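Local coordinates for protein guanylate kinase (Stenotrophomonas maltophilia, PDB 6WCT) that catalyses transfer of a phosphate group from ATP to GMP, giving ADP and GDP, and probably serves in the recycling of GMP, at residues P47-S52 with A201-R206; Y25-P30 with A197-S202; G34-V39 with Q148-K153. All blocks are in the same frame, centred on the assembly; numbering follows the deposited sequence.

Contact 1: residues P47-S52 with A201-R206; sequences PQIALS and ASRLRR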
loop_
_atom_site.group_PDB
_atom_site.type_symbol
_atom_site.label_atom_id
_atom_site.label_comp_id
_atom_site.label_asym_id
_atom_site.label_seq_id
_atom_site.Cartn_x
_atom_site.Cartn_y
_atom_site.Cartn_z
ATOM N N PRO A 47 14.223 0.467 -9.955
ATOM C CA PRO A 47 15.380 -0.440 -9.995
ATOM C C PRO A 47 15.982 -0.794 -8.640
ATOM O O PRO A 47 16.901 -1.626 -8.598
ATOM C CB PRO A 47 16.385 0.331 -10.856
ATOM C CG PRO A 47 16.076 1.789 -10.542
ATOM C CD PRO A 47 14.569 1.846 -10.322
ATOM N N GLN A 48 15.532 -0.193 -7.537
ATOM C CA GLN A 48 16.107 -0.611 -6.266
ATOM C C GLN A 48 15.601 -1.980 -5.799
ATOM O O GLN A 48 15.964 -2.411 -4.699
ATOM C CB GLN A 48 15.858 0.448 -5.198
ATOM C CG GLN A 48 14.534 0.352 -4.534
ATOM C CD GLN A 48 14.338 1.473 -3.544
ATOM O OE1 GLN A 48 13.481 2.327 -3.742
ATOM N NE2 GLN A 48 15.144 1.489 -2.479
ATOM N N ILE A 49 14.783 -2.668 -6.586
ATOM C CA ILE A 49 14.271 -3.987 -6.236
ATOM C C ILE A 49 14.871 -4.968 -7.222
ATOM O O ILE A 49 14.731 -4.796 -8.437
ATOM C CB ILE A 49 12.740 -4.053 -6.282
ATOM C CG1 ILE A 49 12.122 -2.993 -5.383
ATOM C CG2 ILE A 49 12.251 -5.455 -5.916
ATOM C CD1 ILE A 49 10.609 -2.938 -5.522
ATOM N N ALA A 50 15.523 -5.998 -6.709
ATOM C CA ALA A 50 16.146 -7.021 -7.531
ATOM C C ALA A 50 15.206 -8.204 -7.697
ATOM O O ALA A 50 14.394 -8.511 -6.822
ATOM C CB ALA A 50 17.481 -7.477 -6.942
ATOM N N LEU A 51 15.270 -8.812 -8.869
ATOM C CA LEU A 51 14.499 -10.002 -9.180
ATOM C C LEU A 51 15.320 -11.262 -8.919
ATOM O O LEU A 51 16.536 -11.281 -9.101
ATOM C CB LEU A 51 14.058 -9.940 -10.645
ATOM C CG LEU A 51 13.257 -11.080 -11.248
ATOM C CD1 LEU A 51 11.980 -11.361 -10.434
ATOM C CD2 LEU A 51 12.932 -10.729 -12.678
ATOM N N SER A 52 14.651 -12.319 -8.491
ATOM C CA SER A 52 15.296 -13.604 -8.253
ATOM C C SER A 52 14.930 -14.599 -9.354
ATOM O O SER A 52 13.776 -14.686 -9.764
ATOM C CB SER A 52 14.891 -14.166 -6.891
ATOM O OG SER A 52 15.306 -15.503 -6.771
ATOM N N ALA A 201 4.401 2.653 -1.684
ATOM C CA ALA A 201 3.746 2.789 -0.389
ATOM C C ALA A 201 4.455 1.984 0.687
ATOM O O ALA A 201 4.506 2.409 1.847
ATOM C CB ALA A 201 2.289 2.347 -0.479
ATOM N N SER A 202 4.994 0.824 0.333
ATOM C CA SER A 202 5.624 0.001 1.353
ATOM C C SER A 202 6.840 0.702 1.957
ATOM O O SER A 202 7.114 0.530 3.145
ATOM C CB SER A 202 5.998 -1.365 0.776
ATOM O OG SER A 202 7.203 -1.295 0.033
ATOM N N ARG A 203 7.561 1.520 1.176
ATOM C CA ARG A 203 8.695 2.252 1.739
ATOM C C ARG A 203 8.275 3.410 2.632
ATOM O O ARG A 203 9.127 3.964 3.337
ATOM C CB ARG A 203 9.587 2.809 0.637
ATOM C CG ARG A 203 10.053 1.767 -0.313
ATOM C CD ARG A 203 11.087 2.291 -1.254
ATOM N NE ARG A 203 11.308 1.265 -2.245
ATOM C CZ ARG A 203 10.749 1.276 -3.445
ATOM N NH1 ARG A 203 9.961 2.287 -3.805
ATOM N NH2 ARG A 203 10.999 0.281 -4.280
ATOM N N LEU A 204 7.013 3.828 2.568
ATOM C CA LEU A 204 6.509 4.918 3.390
ATOM C C LEU A 204 5.895 4.442 4.701
ATOM O O LEU A 204 5.487 5.279 5.513
ATOM C CB LEU A 204 5.465 5.716 2.600
ATOM C CG LEU A 204 5.939 6.250 1.243
ATOM C CD1 LEU A 204 4.763 6.815 0.452
ATOM C CD2 LEU A 204 7.012 7.300 1.428
ATOM N N ARG A 205 5.821 3.133 4.929
ATOM C CA ARG A 205 5.228 2.616 6.158
ATOM C C ARG A 205 6.004 3.111 7.381
ATOM O O ARG A 205 7.220 3.333 7.327
ATOM C CB ARG A 205 5.185 1.083 6.113
ATOM C CG ARG A 205 4.119 0.536 5.142
ATOM C CD ARG A 205 4.128 -0.981 5.076
ATOM N NE ARG A 205 5.427 -1.496 4.647
ATOM C CZ ARG A 205 5.744 -2.789 4.620
ATOM N NH1 ARG A 205 4.848 -3.695 5.000
ATOM N NH2 ARG A 205 6.954 -3.179 4.220
ATOM N N ARG A 206 5.279 3.288 8.493
ATOM C CA ARG A 206 5.840 3.937 9.678
ATOM C C ARG A 206 7.156 3.298 10.114
ATOM O O ARG A 206 8.145 4.000 10.361
ATOM C CB ARG A 206 4.830 3.889 10.827
ATOM C CG ARG A 206 5.394 4.363 12.151
ATOM C CD ARG A 206 4.473 4.004 13.297
ATOM N NE ARG A 206 4.274 2.565 13.427
ATOM C CZ ARG A 206 3.148 1.929 13.114
ATOM N NH1 ARG A 206 2.103 2.599 12.657
ATOM N NH2 ARG A 206 3.064 0.614 13.258
#

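Contact 2: residues Y25-P30 with A197-S202; sequences YIVAAP and AIFTAS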
loop_
_atom_site.group_PDB
_atom_site.type_symbol
_atom_site.label_atom_id
_atom_site.label_comp_id
_atom_site.label_asym_id
_atom_site.label_seq_id
_atom_site.Cartn_x
_atom_site.Cartn_y
_atom_site.Cartn_z
ATOM N N TYR A 25 9.551 -8.761 -1.263
ATOM C CA TYR A 25 8.296 -8.645 -1.997
ATOM C C TYR A 25 7.962 -9.979 -2.634
ATOM O O TYR A 25 8.859 -10.680 -3.112
ATOM C CB TYR A 25 8.395 -7.573 -3.086
ATOM C CG TYR A 25 8.657 -6.195 -2.538
ATOM C CD1 TYR A 25 7.611 -5.386 -2.115
ATOM C CD2 TYR A 25 9.953 -5.727 -2.380
ATOM C CE1 TYR A 25 7.843 -4.126 -1.609
ATOM C CE2 TYR A 25 10.194 -4.467 -1.860
ATOM C CZ TYR A 25 9.133 -3.672 -1.479
ATOM O OH TYR A 25 9.355 -2.420 -0.946
ATOM N N ILE A 26 6.679 -10.350 -2.609
ATOM C CA ILE A 26 6.201 -11.520 -3.336
ATOM C C ILE A 26 5.101 -11.069 -4.279
ATOM O O ILE A 26 4.157 -10.396 -3.853
ATOM C CB ILE A 26 5.671 -12.626 -2.405
ATOM C CG1 ILE A 26 6.754 -13.095 -1.444
ATOM C CG2 ILE A 26 5.179 -13.817 -3.230
ATOM C CD1 ILE A 26 6.297 -14.235 -0.550
ATOM N N VAL A 27 5.221 -11.439 -5.551
ATOM C CA VAL A 27 4.158 -11.230 -6.531
ATOM C C VAL A 27 3.791 -12.610 -7.072
ATOM O O VAL A 27 4.623 -13.282 -7.697
ATOM C CB VAL A 27 4.568 -10.291 -7.679
ATOM C CG1 VAL A 27 3.408 -10.150 -8.651
ATOM C CG2 VAL A 27 5.023 -8.949 -7.162
ATOM N N ALA A 28 2.551 -13.031 -6.828
ATOM C CA ALA A 28 2.077 -14.327 -7.268
ATOM C C ALA A 28 0.957 -14.157 -8.279
ATOM O O ALA A 28 0.201 -13.184 -8.242
ATOM C CB ALA A 28 1.556 -15.144 -6.113
ATOM N N ALA A 29 0.825 -15.146 -9.133
ATOM C CA ALA A 29 -0.177 -15.163 -10.187
ATOM C C ALA A 29 -0.091 -16.511 -10.875
ATOM O O ALA A 29 1.013 -17.053 -11.013
ATOM C CB ALA A 29 0.072 -14.047 -11.203
ATOM N N PRO A 30 -1.198 -17.067 -11.354
ATOM C CA PRO A 30 -1.075 -18.225 -12.238
ATOM C C PRO A 30 -0.322 -17.798 -13.484
ATOM O O PRO A 30 -0.430 -16.653 -13.928
ATOM C CB PRO A 30 -2.529 -18.593 -12.549
ATOM C CG PRO A 30 -3.287 -17.278 -12.406
ATOM C CD PRO A 30 -2.581 -16.567 -11.261
ATOM N N ALA A 197 2.709 1.629 -7.286
ATOM C CA ALA A 197 2.159 2.300 -6.107
ATOM C C ALA A 197 2.316 1.440 -4.857
ATOM O O ALA A 197 2.634 1.956 -3.782
ATOM C CB ALA A 197 0.695 2.664 -6.321
ATOM N N ILE A 198 2.103 0.128 -4.982
ATOM C CA ILE A 198 2.257 -0.775 -3.839
ATOM C C ILE A 198 3.699 -0.768 -3.343
ATOM O O ILE A 198 3.955 -0.695 -2.139
ATOM C CB ILE A 198 1.806 -2.197 -4.210
ATOM C CG1 ILE A 198 0.291 -2.244 -4.456
ATOM C CG2 ILE A 198 2.270 -3.227 -3.135
ATOM C CD1 ILE A 198 -0.205 -3.626 -4.981
ATOM N N PHE A 199 4.672 -0.839 -4.268
ATOM C CA PHE A 199 6.074 -0.820 -3.842
ATOM C C PHE A 199 6.445 0.517 -3.206
ATOM O O PHE A 199 7.111 0.553 -2.159
ATOM C CB PHE A 199 6.992 -1.148 -5.010
ATOM C CG PHE A 199 6.872 -2.568 -5.492
ATOM C CD1 PHE A 199 6.179 -3.515 -4.746
ATOM C CD2 PHE A 199 7.447 -2.956 -6.677
ATOM C CE1 PHE A 199 6.067 -4.832 -5.192
ATOM C CE2 PHE A 199 7.349 -4.271 -7.123
ATOM C CZ PHE A 199 6.657 -5.204 -6.389
ATOM N N THR A 200 6.009 1.621 -3.810
ATOM C CA THR A 200 6.269 2.934 -3.236
ATOM C C THR A 200 5.666 3.052 -1.839
ATOM O O THR A 200 6.332 3.503 -0.898
ATOM C CB THR A 200 5.709 4.016 -4.156
ATOM O OG1 THR A 200 6.407 3.990 -5.417
ATOM C CG2 THR A 200 5.801 5.402 -3.499
ATOM N N ALA A 201 4.401 2.653 -1.684
ATOM C CA ALA A 201 3.746 2.789 -0.389
ATOM C C ALA A 201 4.455 1.984 0.687
ATOM O O ALA A 201 4.506 2.409 1.847
ATOM C CB ALA A 201 2.289 2.347 -0.479
ATOM N N SER A 202 4.994 0.824 0.333
ATOM C CA SER A 202 5.624 0.001 1.353
ATOM C C SER A 202 6.840 0.702 1.957
ATOM O O SER A 202 7.114 0.530 3.145
ATOM C CB SER A 202 5.998 -1.365 0.776
ATOM O OG SER A 202 7.203 -1.295 0.033
#

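Contact 3: residues G34-V39 with Q148-K153; sequences GKSSIV and QDRMRK. With 5GP (guanosine-5'-monophosphate), chain E; PO4 (phosphate ion), chain F.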
loop_
_atom_site.group_PDB
_atom_site.type_symbol
_atom_site.label_atom_id
_atom_site.label_comp_id
_atom_site.label_asym_id
_atom_site.label_seq_id
_atom_site.Cartn_x
_atom_site.Cartn_y
_atom_site.Cartn_z
ATOM N N GLY A 34 0.062 -12.722 -16.923
ATOM C CA GLY A 34 0.897 -11.597 -17.281
ATOM C C GLY A 34 1.759 -11.013 -16.186
ATOM O O GLY A 34 2.257 -9.900 -16.355
ATOM N N LYS A 35 1.960 -11.721 -15.070
ATOM C CA LYS A 35 2.722 -11.138 -13.968
ATOM C C LYS A 35 4.163 -10.823 -14.365
ATOM O O LYS A 35 4.700 -9.778 -13.975
ATOM C CB LYS A 35 2.644 -12.040 -12.723
ATOM C CG LYS A 35 3.954 -12.350 -11.970
ATOM C CD LYS A 35 3.844 -13.655 -11.106
ATOM C CE LYS A 35 4.473 -14.867 -11.791
ATOM N NZ LYS A 35 3.842 -16.162 -11.373
ATOM N N SER A 36 4.826 -11.711 -15.119
ATOM C CA SER A 36 6.241 -11.467 -15.386
ATOM C C SER A 36 6.411 -10.178 -16.183
ATOM O O SER A 36 7.337 -9.397 -15.927
ATOM C CB SER A 36 6.887 -12.654 -16.108
ATOM O OG SER A 36 6.362 -12.808 -17.412
ATOM N N SER A 37 5.506 -9.916 -17.128
ATOM C CA SER A 37 5.592 -8.670 -17.888
ATOM C C SER A 37 5.318 -7.472 -16.987
ATOM O O SER A 37 5.959 -6.420 -17.122
ATOM C CB SER A 37 4.609 -8.691 -19.055
ATOM O OG SER A 37 5.128 -9.448 -20.127
ATOM N N ILE A 38 4.387 -7.618 -16.042
ATOM C CA ILE A 38 4.112 -6.525 -15.124
ATOM C C ILE A 38 5.312 -6.280 -14.208
ATOM O O ILE A 38 5.706 -5.131 -13.975
ATOM C CB ILE A 38 2.822 -6.815 -14.339
ATOM C CG1 ILE A 38 1.638 -6.881 -15.295
ATOM C CG2 ILE A 38 2.566 -5.735 -13.317
ATOM C CD1 ILE A 38 0.384 -7.419 -14.632
ATOM N N VAL A 39 5.906 -7.353 -13.673
ATOM C CA VAL A 39 7.052 -7.220 -12.765
ATOM C C VAL A 39 8.259 -6.615 -13.485
ATOM O O VAL A 39 8.920 -5.699 -12.972
ATOM C CB VAL A 39 7.398 -8.590 -12.149
ATOM C CG1 VAL A 39 8.831 -8.613 -11.623
ATOM C CG2 VAL A 39 6.427 -8.936 -11.047
ATOM N N GLN A 148 -6.402 -18.559 -21.275
ATOM C CA GLN A 148 -6.234 -19.381 -22.471
ATOM C C GLN A 148 -5.530 -18.607 -23.574
ATOM O O GLN A 148 -4.590 -19.116 -24.194
ATOM C CB GLN A 148 -7.592 -19.881 -22.963
ATOM N N ASP A 149 -5.934 -17.354 -23.794
ATOM C CA ASP A 149 -5.386 -16.595 -24.912
ATOM C C ASP A 149 -3.875 -16.423 -24.775
ATOM O O ASP A 149 -3.124 -16.669 -25.727
ATOM C CB ASP A 149 -6.094 -15.239 -25.026
ATOM C CG ASP A 149 -7.598 -15.369 -25.328
ATOM O OD1 ASP A 149 -8.056 -16.477 -25.688
ATOM O OD2 ASP A 149 -8.318 -14.348 -25.234
ATOM N N ARG A 150 -3.401 -16.035 -23.584
ATOM C CA ARG A 150 -1.964 -15.844 -23.393
ATOM C C ARG A 150 -1.192 -17.161 -23.478
ATOM O O ARG A 150 0.009 -17.144 -23.769
ATOM C CB ARG A 150 -1.671 -15.124 -22.069
ATOM C CG ARG A 150 -0.202 -14.677 -21.908
ATOM C CD ARG A 150 -0.092 -13.415 -21.059
ATOM N NE ARG A 150 1.198 -13.279 -20.375
ATOM C CZ ARG A 150 2.096 -12.326 -20.630
ATOM N NH1 ARG A 150 1.857 -11.409 -21.562
ATOM N NH2 ARG A 150 3.232 -12.283 -19.939
ATOM N N MET A 151 -1.850 -18.302 -23.248
ATOM C CA MET A 151 -1.127 -19.572 -23.284
ATOM C C MET A 151 -0.869 -20.030 -24.714
ATOM O O MET A 151 0.230 -20.503 -25.024
ATOM C CB MET A 151 -1.899 -20.651 -22.527
ATOM C CG MET A 151 -1.595 -20.729 -21.049
ATOM S SD MET A 151 -2.605 -21.992 -20.274
ATOM C CE MET A 151 -3.128 -21.142 -18.788
ATOM N N ARG A 152 -1.852 -19.898 -25.602
ATOM C CA ARG A 152 -1.616 -20.312 -26.978
ATOM C C ARG A 152 -0.855 -19.266 -27.790
ATOM O O ARG A 152 -0.603 -19.490 -28.981
ATOM C CB ARG A 152 -2.938 -20.683 -27.665
ATOM C CG ARG A 152 -4.009 -19.614 -27.681
ATOM C CD ARG A 152 -5.279 -20.086 -26.968
ATOM N NE ARG A 152 -5.685 -21.442 -27.337
ATOM C CZ ARG A 152 -6.734 -22.080 -26.816
ATOM N NH1 ARG A 152 -7.491 -21.488 -25.902
ATOM N NH2 ARG A 152 -7.027 -23.311 -27.209
ATOM N N LYS A 153 -0.473 -18.144 -27.179
ATOM C CA LYS A 153 0.438 -17.183 -27.788
ATOM C C LYS A 153 1.855 -17.304 -27.243
ATOM O O LYS A 153 2.735 -16.538 -27.651
ATOM C CB LYS A 153 -0.076 -15.752 -27.587
HETATM P P 5GP E . 5.372 -22.102 -14.332
HETATM O O1P 5GP E . 6.547 -21.276 -14.791
HETATM O O2P 5GP E . 4.157 -22.075 -15.258
HETATM O O3P 5GP E . 5.704 -23.535 -13.996
HETATM O "O5'" 5GP E . 4.907 -21.522 -12.944
HETATM C "C5'" 5GP E . 4.103 -22.293 -12.074
HETATM C "C4'" 5GP E . 3.999 -21.621 -10.739
HETATM O "O4'" 5GP E . 5.233 -21.836 -10.006
HETATM C "C3'" 5GP E . 3.810 -20.094 -10.811
HETATM O "O3'" 5GP E . 2.842 -19.676 -9.857
HETATM C "C2'" 5GP E . 5.163 -19.558 -10.368
HETATM O "O2'" 5GP E . 5.127 -18.283 -9.765
HETATM C "C1'" 5GP E . 5.591 -20.632 -9.387
HETATM N N9 5GP E . 7.016 -20.631 -9.101
HETATM C C8 5GP E . 8.005 -20.123 -9.902
HETATM N N7 5GP E . 9.169 -20.071 -9.311
HETATM C C5 5GP E . 8.935 -20.591 -8.048
HETATM C C6 5GP E . 9.793 -20.741 -6.944
HETATM O O6 5GP E . 10.979 -20.424 -6.893
HETATM N N1 5GP E . 9.142 -21.262 -5.839
HETATM C C2 5GP E . 7.811 -21.599 -5.797
HETATM N N2 5GP E . 7.334 -22.067 -4.636
HETATM N N3 5GP E . 6.993 -21.463 -6.836
HETATM C C4 5GP E . 7.612 -20.953 -7.914
HETATM P P PO4 F . 3.538 -14.879 -17.146
HETATM O O1 PO4 F . 3.817 -14.339 -15.762
HETATM O O2 PO4 F . 4.351 -14.075 -18.124
HETATM O O3 PO4 F . 2.080 -14.728 -17.532
HETATM O O4 PO4 F . 3.936 -16.339 -17.174
#

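Contact 1: residues P47-S52 with A201-R206
Arg203 NH2 lies between two side chains of residues 47-52, 3.5 Å from Gln48 CG and 3.5 Å from Ile49 CD1; its salt-bridge partner is OD2 of Asp46, the residue just before Pro47. The guanidinium, NH2 included, lies against Gln48. The amide of Gln48 and the guanidinium of Arg203 are nearly parallel, their planes 12° apart, and Gln48 OE1 sits over one face of the arginine, 2.8 Å from Arg203 NE. Close as that is, the N-H of NE does not point at the oxygen, and the pair is not hydrogen-bonded. The attraction is more likely that of a partly negative carbonyl oxygen resting on a delocalised positive charge.

This is where the edge of the parallel sheet in the P-loop kinase core meets the end of a helix. Strand 49-51 is the outermost strand on its side, hydrogen-bonded through its backbone to strand 114-117, and Arg203 belongs to the last turn of helix 188-203. From there the arginine runs out with its chain extended from CG to NE, which carries the charged group across a CA separation of 11.3 Å between Gln48 and Arg203. Ile49 meets the same group with its CG1 branch: CG1 lies in the guanidinium plane, at the edge, 3.6 Å from NH2.

Beyond the helix end the chain is tied back on itself. Arg205 NE donates to Ser202 O over 3.0 Å, with an N-H...O angle of 159°, approaching in the carbonyl plane on a lone pair. Arg206 NH1 then reaches Phe179 O of the second subunit.

Contact 2: residues Y25-P30 with A197-S202
Strand 25-28 and helix 197-202 run nearly antiparallel, at 159° between their directions and 11.3 Å between their axes, with Tyr25 and Phe199 nearest in the backbone. The strand is the middle one of the five-stranded parallel sheet of the P-loop NTPase fold and leads into the nucleotide-binding loop at Ala29 and Pro30; helix 188-203 packs against one face of that sheet. Tyr25 and Val27, alternate residues of the strand, both point their side chains at the helix, while Ile26 between them points away.

Two rings carry most of the contact. Tyr25 and Phe199 lie obliquely to each other, their planes 55° apart and their centroids 4.6 Å apart, an arrangement that is neither a stack nor a T-shaped pair. Tyr25 CD1 sits 3.5 Å from both Phe199 CD1 and Phe199 CE1, against that side of the ring. Farther along, Val27 offers its CG2 branch to the edge of the Phe199 ring, with 4.2 Å from CG2 to CZ. Leu116 of strand 114-117 and Thr42 of helix 35-45 also touch Phe199.

The polar end of Tyr25 is taken up inside this buried layer. Its hydroxyl donates to Ser202, whose oxygen lies at the edge of the tyrosine ring, in its plane. Ser202 OG stands between its own backbone N and carbonyl carbon (chi1 80°), where it can turn back along the helix. The chain of hydrogen bonds runs from Tyr25 OH to Ser202 OG at 2.6 Å, and on from Ser202 OG to Phe199 O at 2.9 Å.

Contact 3: residues G34-V39 with Q148-K153
The P-loop, or Walker A motif, passes here into helix 35-45, and Arg150 from helix 144-152 reaches over to meet it at a bound phosphate ion. That ion probably comes from the crystallisation liquor. Gly34, Lys35, Ser36, Ser37 and Arg150 all bind ADP in a structure of this protein, so the ion is consistent with a nucleotide phosphate position.

The helix start wraps it with backbone amides: Gly34 N donates to phosphate O3 at 2.9 Å and Ser36 N to phosphate O1, also at 2.9 Å. Ser36 OG is also modelled against phosphate O2, at a doubtfully short distance. Arg150, its chain extended from CG to NE, presents a guanidinium edge to the ion, with the phosphorus in its plane; NH2 gives a bond of 2.8 Å to phosphate O2, and NE a weaker one to O3. The same NH2 donates weakly to Ser37 OG at 3.4 Å. One face of the guanidinium rests on Gly34, whose CA is 3.5 Å from Arg150 NE.

Lys35 points away from the arginine and bends at chi3 (100°), taking NZ to O2' of GMP at 3.0 Å and to the carbonyl of Ala29. Arg154 and Gly32 N add further donors to the ion. With amides and two arginines converging on it, the site is built for negative charge; both arginines share the anion, which probably allows them to lie side by side.

From the N terminus, the chain opens contact 2 on strand 24-28, contact 3 at the start of helix 35-45, and contact 1 at strand 49-51. Contact 3 closes first, at helix 144-152; helix 188-203 then closes contact 2 and, just after it, contact 1. Contact 3 therefore nests within contact 2 and crosses contact 1, while contacts 1 and 2 share Ala201 and Ser202. Ile49 CD1 packs on Phe199 CD2 at 3.4 Å, joining those two. Contacts 2 and 3 meet where Lys35 and Val39 lie against Val27 and Ala29. Contacts 1 and 2 tie the parallel sheet to helix 188-203, which also faces the second subunit; contact 3 joins the P-loop end of helix 35-45 to helix 144-152.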